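Local coordinates for MutT/nudix family protein (Deinococcus radiodurans, PDB 2W4E), which probably hydrolyses ADP-ribose as a magnesium-dependent Nudix pyrophosphatase, of which this chain is the Nudix domain, lacking the N-terminal part of the protein, at residues V59-F72 and V82-G94. Sequence-based numbering, arbitrary orientation.
Sequences VGGAASEWVPLPGF and VFYPLLALGVTLG
With its ring swung between its own backbone N and carbonyl carbon (chi1 60°), F72 folds back over F83, whereas W66, its ring anti to the carbonyl carbon (chi1 -70°), lies across A88. F83 CB sits over one face of the F72 ring, 3.8 Å from CZ, and the F83 ring turns its edge to that face in an offset T-shaped pair, planes at 79°. P85 CG meets the F72 rim at CE2. Replacing F72 with alanine is likely to take the ring face away from F83 CB and the edge neighbour from P85 CG, opening a gap beside L130 of helix 126-141. Strand 65-68 runs antiparallel to strand 82-89 within the mixed sheet of the Nudix alpha/beta/alpha sandwich: W66 and A88 share one face, where W66 packs on A51 and L55 of helix 47-59, while V67 and L87 face the other way, L87 against E138 of helix 126-141 and V67 against R142. A methyl suits A88, because the indole lies close, CZ3 3.7 Å from A88 CB, with A63 CB over the same face. V67 and L87 form a hydrogen-bonded antiparallel pair, V67 N to L87 O and L87 N to V67 O both 2.8 Å. At S64 and E65, both opposite L89, a classic bulge forms: S64 N gives L89 O a 2.9 Å bond, and E65 N only a weak one. G90 turns the corner with positive phi, where a CB would strike S64 OG. The extended E65 chain runs alongside L89 to a salt bridge with R142.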
loop_
_atom_site.group_PDB
_atom_site.type_symbol
_atom_site.label_atom_id
_atom_site.label_comp_id
_atom_site.label_asym_id
_atom_site.label_seq_id
_atom_site.Cartn_x
_atom_site.Cartn_y
_atom_site.Cartn_z
ATOM N N VAL A 59 2.850 15.325 15.592
ATOM C CA VAL A 59 4.028 14.826 16.309
ATOM C C VAL A 59 4.978 15.927 16.760
ATOM O O VAL A 59 6.041 15.631 17.313
ATOM C CB VAL A 59 4.876 13.793 15.482
ATOM C CG1 VAL A 59 4.148 12.459 15.324
ATOM C CG2 VAL A 59 5.326 14.382 14.133
ATOM N N GLY A 60 4.596 17.167 16.484
ATOM C CA GLY A 60 5.394 18.357 16.834
ATOM C C GLY A 60 6.669 18.375 16.011
ATOM O O GLY A 60 7.736 18.663 16.533
ATOM N N GLY A 61 6.559 18.040 14.733
ATOM C CA GLY A 61 7.758 17.833 13.907
ATOM C C GLY A 61 7.898 18.933 12.890
ATOM O O GLY A 61 6.908 19.560 12.547
ATOM N N ALA A 62 9.133 19.181 12.418
ATOM C CA ALA A 62 9.384 19.996 11.216
ATOM C C ALA A 62 10.445 19.294 10.386
ATOM O O ALA A 62 11.299 18.631 10.930
ATOM C CB ALA A 62 9.878 21.375 11.611
ATOM N N ALA A 63 10.425 19.459 9.072
ATOM C CA ALA A 63 11.322 18.704 8.193
ATOM C C ALA A 63 12.286 19.637 7.452
ATOM O O ALA A 63 11.899 20.735 7.075
ATOM C CB ALA A 63 10.511 17.960 7.157
ATOM N N SER A 64 13.505 19.179 7.205
ATOM C CA SER A 64 14.480 19.930 6.402
ATOM C C SER A 64 14.237 19.781 4.918
ATOM O O SER A 64 14.503 20.724 4.135
ATOM C CB SER A 64 15.912 19.463 6.756
ATOM O OG SER A 64 16.241 18.306 6.029
ATOM N N GLU A 65 13.723 18.609 4.506
ATOM C CA GLU A 65 13.530 18.279 3.062
ATOM C C GLU A 65 12.275 17.394 2.876
ATOM O O GLU A 65 11.984 16.535 3.723
ATOM C CB GLU A 65 14.747 17.541 2.471
ATOM C CG GLU A 65 14.634 17.225 0.965
ATOM C CD GLU A 65 15.729 16.340 0.424
ATOM O OE1 GLU A 65 16.700 16.041 1.146
ATOM O OE2 GLU A 65 15.665 15.944 -0.758
ATOM N N TRP A 66 11.563 17.599 1.776
ATOM C CA TRP A 66 10.342 16.839 1.448
ATOM C C TRP A 66 10.526 16.135 0.117
ATOM O O TRP A 66 10.964 16.750 -0.844
ATOM C CB TRP A 66 9.133 17.791 1.337
ATOM C CG TRP A 66 8.698 18.372 2.641
ATOM C CD1 TRP A 66 9.103 19.553 3.203
ATOM C CD2 TRP A 66 7.778 17.782 3.559
ATOM N NE1 TRP A 66 8.484 19.721 4.420
ATOM C CE2 TRP A 66 7.672 18.649 4.661
ATOM C CE3 TRP A 66 7.061 16.581 3.569
ATOM C CZ2 TRP A 66 6.840 18.384 5.748
ATOM C CZ3 TRP A 66 6.201 16.328 4.654
ATOM C CH2 TRP A 66 6.112 17.219 5.726
ATOM N N VAL A 67 10.201 14.853 0.048
ATOM C CA VAL A 67 10.307 14.075 -1.199
ATOM C C VAL A 67 8.907 13.487 -1.487
ATOM O O VAL A 67 8.426 12.621 -0.727
ATOM C CB VAL A 67 11.349 12.924 -1.106
ATOM C CG1 VAL A 67 11.429 12.105 -2.455
ATOM C CG2 VAL A 67 12.743 13.469 -0.745
ATOM N N PRO A 68 8.221 13.986 -2.549
ATOM C CA PRO A 68 6.887 13.458 -2.840
ATOM C C PRO A 68 6.973 12.058 -3.401
ATOM O O PRO A 68 7.902 11.736 -4.113
ATOM C CB PRO A 68 6.317 14.431 -3.923
ATOM C CG PRO A 68 7.212 15.627 -3.921
ATOM C CD PRO A 68 8.588 15.094 -3.455
ATOM N N LEU A 69 6.002 11.220 -3.075
ATOM C CA LEU A 69 6.005 9.811 -3.563
ATOM C C LEU A 69 4.706 9.575 -4.318
ATOM O O LEU A 69 3.812 10.405 -4.233
ATOM C CB LEU A 69 6.083 8.868 -2.377
ATOM C CG LEU A 69 7.403 8.934 -1.609
ATOM C CD1 LEU A 69 7.186 8.193 -0.282
ATOM C CD2 LEU A 69 8.568 8.378 -2.413
ATOM N N PRO A 70 4.574 8.446 -5.052
ATOM C CA PRO A 70 3.351 8.311 -5.896
ATOM C C PRO A 70 2.006 8.288 -5.130
ATOM O O PRO A 70 1.804 7.421 -4.285
ATOM C CB PRO A 70 3.560 6.973 -6.624
ATOM C CG PRO A 70 5.117 6.866 -6.702
ATOM C CD PRO A 70 5.634 7.480 -5.413
ATOM N N GLY A 71 1.085 9.182 -5.482
ATOM C CA GLY A 71 -0.296 9.143 -4.971
ATOM C C GLY A 71 -1.041 7.828 -5.256
ATOM O O GLY A 71 -0.692 7.113 -6.205
ATOM N N PHE A 72 -2.019 7.474 -4.427
ATOM C CA PHE A 72 -2.794 6.214 -4.634
ATOM C C PHE A 72 -4.206 6.334 -4.088
ATOM O O PHE A 72 -4.438 7.135 -3.196
ATOM C CB PHE A 72 -2.109 4.960 -4.013
ATOM C CG PHE A 72 -1.893 5.037 -2.495
ATOM C CD1 PHE A 72 -2.785 4.403 -1.620
ATOM C CD2 PHE A 72 -0.764 5.676 -1.955
ATOM C CE1 PHE A 72 -2.621 4.453 -0.218
ATOM C CE2 PHE A 72 -0.584 5.734 -0.495
ATOM C CZ PHE A 72 -1.495 5.091 0.334
ATOM N N VAL A 82 -8.068 10.241 -2.710
ATOM C CA VAL A 82 -6.671 10.012 -3.072
ATOM C C VAL A 82 -5.785 10.326 -1.858
ATOM O O VAL A 82 -5.981 11.346 -1.165
ATOM C CB VAL A 82 -6.226 10.842 -4.298
ATOM C CG1 VAL A 82 -4.783 10.546 -4.704
ATOM C CG2 VAL A 82 -7.146 10.583 -5.471
ATOM N N PHE A 83 -4.837 9.425 -1.612
ATOM C CA PHE A 83 -3.831 9.574 -0.567
ATOM C C PHE A 83 -2.533 9.955 -1.247
ATOM O O PHE A 83 -2.101 9.278 -2.176
ATOM C CB PHE A 83 -3.684 8.223 0.184
ATOM C CG PHE A 83 -4.770 7.977 1.195
ATOM C CD1 PHE A 83 -5.847 8.877 1.318
ATOM C CD2 PHE A 83 -4.762 6.824 1.984
ATOM C CE1 PHE A 83 -6.843 8.670 2.235
ATOM C CE2 PHE A 83 -5.757 6.590 2.923
ATOM C CZ PHE A 83 -6.801 7.477 3.065
ATOM N N TYR A 84 -1.929 11.058 -0.796
ATOM C CA TYR A 84 -0.648 11.514 -1.297
ATOM C C TYR A 84 0.469 11.289 -0.291
ATOM O O TYR A 84 0.530 11.979 0.736
ATOM C CB TYR A 84 -0.709 13.009 -1.681
ATOM C CG TYR A 84 -1.560 13.241 -2.894
ATOM C CD1 TYR A 84 -1.049 13.045 -4.173
ATOM C CD2 TYR A 84 -2.892 13.645 -2.758
ATOM C CE1 TYR A 84 -1.839 13.244 -5.301
ATOM C CE2 TYR A 84 -3.696 13.855 -3.893
ATOM C CZ TYR A 84 -3.158 13.641 -5.138
ATOM O OH TYR A 84 -3.958 13.829 -6.229
ATOM N N PRO A 85 1.361 10.328 -0.568
ATOM C CA PRO A 85 2.431 10.086 0.407
ATOM C C PRO A 85 3.655 10.983 0.195
ATOM O O PRO A 85 3.982 11.312 -0.962
ATOM C CB PRO A 85 2.771 8.602 0.212
ATOM C CG PRO A 85 2.425 8.306 -1.227
ATOM C CD PRO A 85 1.305 9.304 -1.617
ATOM N N LEU A 86 4.270 11.445 1.296
ATOM C CA LEU A 86 5.561 12.135 1.224
ATOM C C LEU A 86 6.570 11.570 2.230
ATOM O O LEU A 86 6.209 11.217 3.387
ATOM C CB LEU A 86 5.438 13.672 1.384
ATOM C CG LEU A 86 4.664 14.410 0.249
ATOM C CD1 LEU A 86 3.262 14.628 0.681
ATOM C CD2 LEU A 86 5.310 15.766 -0.152
ATOM N N LEU A 87 7.821 11.531 1.800
ATOM C CA LEU A 87 8.934 11.296 2.716
ATOM C C LEU A 87 9.500 12.637 3.258
ATOM O O LEU A 87 9.967 13.494 2.480
ATOM C CB LEU A 87 10.012 10.538 1.982
ATOM C CG LEU A 87 11.339 10.350 2.720
ATOM C CD1 LEU A 87 11.129 9.491 4.029
ATOM C CD2 LEU A 87 12.324 9.664 1.782
ATOM N N ALA A 88 9.463 12.813 4.570
ATOM C CA ALA A 88 10.059 14.009 5.208
ATOM C C ALA A 88 11.415 13.644 5.873
ATOM O O ALA A 88 11.508 12.697 6.674
ATOM C CB ALA A 88 9.069 14.623 6.224
ATOM N N LEU A 89 12.468 14.391 5.534
ATOM C CA LEU A 89 13.816 14.084 6.048
ATOM C C LEU A 89 14.295 15.185 6.972
ATOM O O LEU A 89 13.710 16.298 7.002
ATOM C CB LEU A 89 14.802 13.884 4.875
ATOM C CG LEU A 89 14.218 12.746 4.010
ATOM C CD1 LEU A 89 14.555 12.859 2.559
ATOM C CD2 LEU A 89 14.557 11.324 4.565
ATOM N N GLY A 90 15.353 14.896 7.726
ATOM C CA GLY A 90 15.899 15.925 8.631
ATOM C C GLY A 90 14.904 16.402 9.680
ATOM O O GLY A 90 14.970 17.547 10.129
ATOM N N VAL A 91 14.003 15.517 10.118
ATOM C CA VAL A 91 12.924 15.911 11.016
ATOM C C VAL A 91 13.400 16.146 12.462
ATOM O O VAL A 91 14.172 15.359 13.016
ATOM C CB VAL A 91 11.752 14.873 11.001
ATOM C CG1 VAL A 91 10.627 15.351 11.927
ATOM C CG2 VAL A 91 11.237 14.673 9.532
ATOM N N THR A 92 13.007 17.289 13.019
ATOM C CA THR A 92 13.279 17.627 14.421
ATOM C C THR A 92 11.955 17.584 15.184
ATOM O O THR A 92 10.923 17.838 14.589
ATOM C CB THR A 92 13.894 19.075 14.565
ATOM O OG1 THR A 92 13.079 20.004 13.871
ATOM C CG2 THR A 92 15.302 19.136 13.968
ATOM N N LEU A 93 11.997 17.277 16.482
ATOM C CA LEU A 93 10.795 17.065 17.307
ATOM C C LEU A 93 10.862 17.790 18.643
ATOM O O LEU A 93 11.724 17.452 19.466
ATOM C CB LEU A 93 10.690 15.576 17.659
ATOM C CG LEU A 93 10.519 14.548 16.547
ATOM C CD1 LEU A 93 10.515 13.173 17.196
ATOM C CD2 LEU A 93 9.186 14.821 15.767
ATOM N N GLY A 94 9.917 18.695 18.892
ATOM C CA GLY A 94 9.899 19.500 20.127
ATOM C C GLY A 94 9.015 18.895 21.206
ATOM O O GLY A 94 8.605 17.711 21.111
#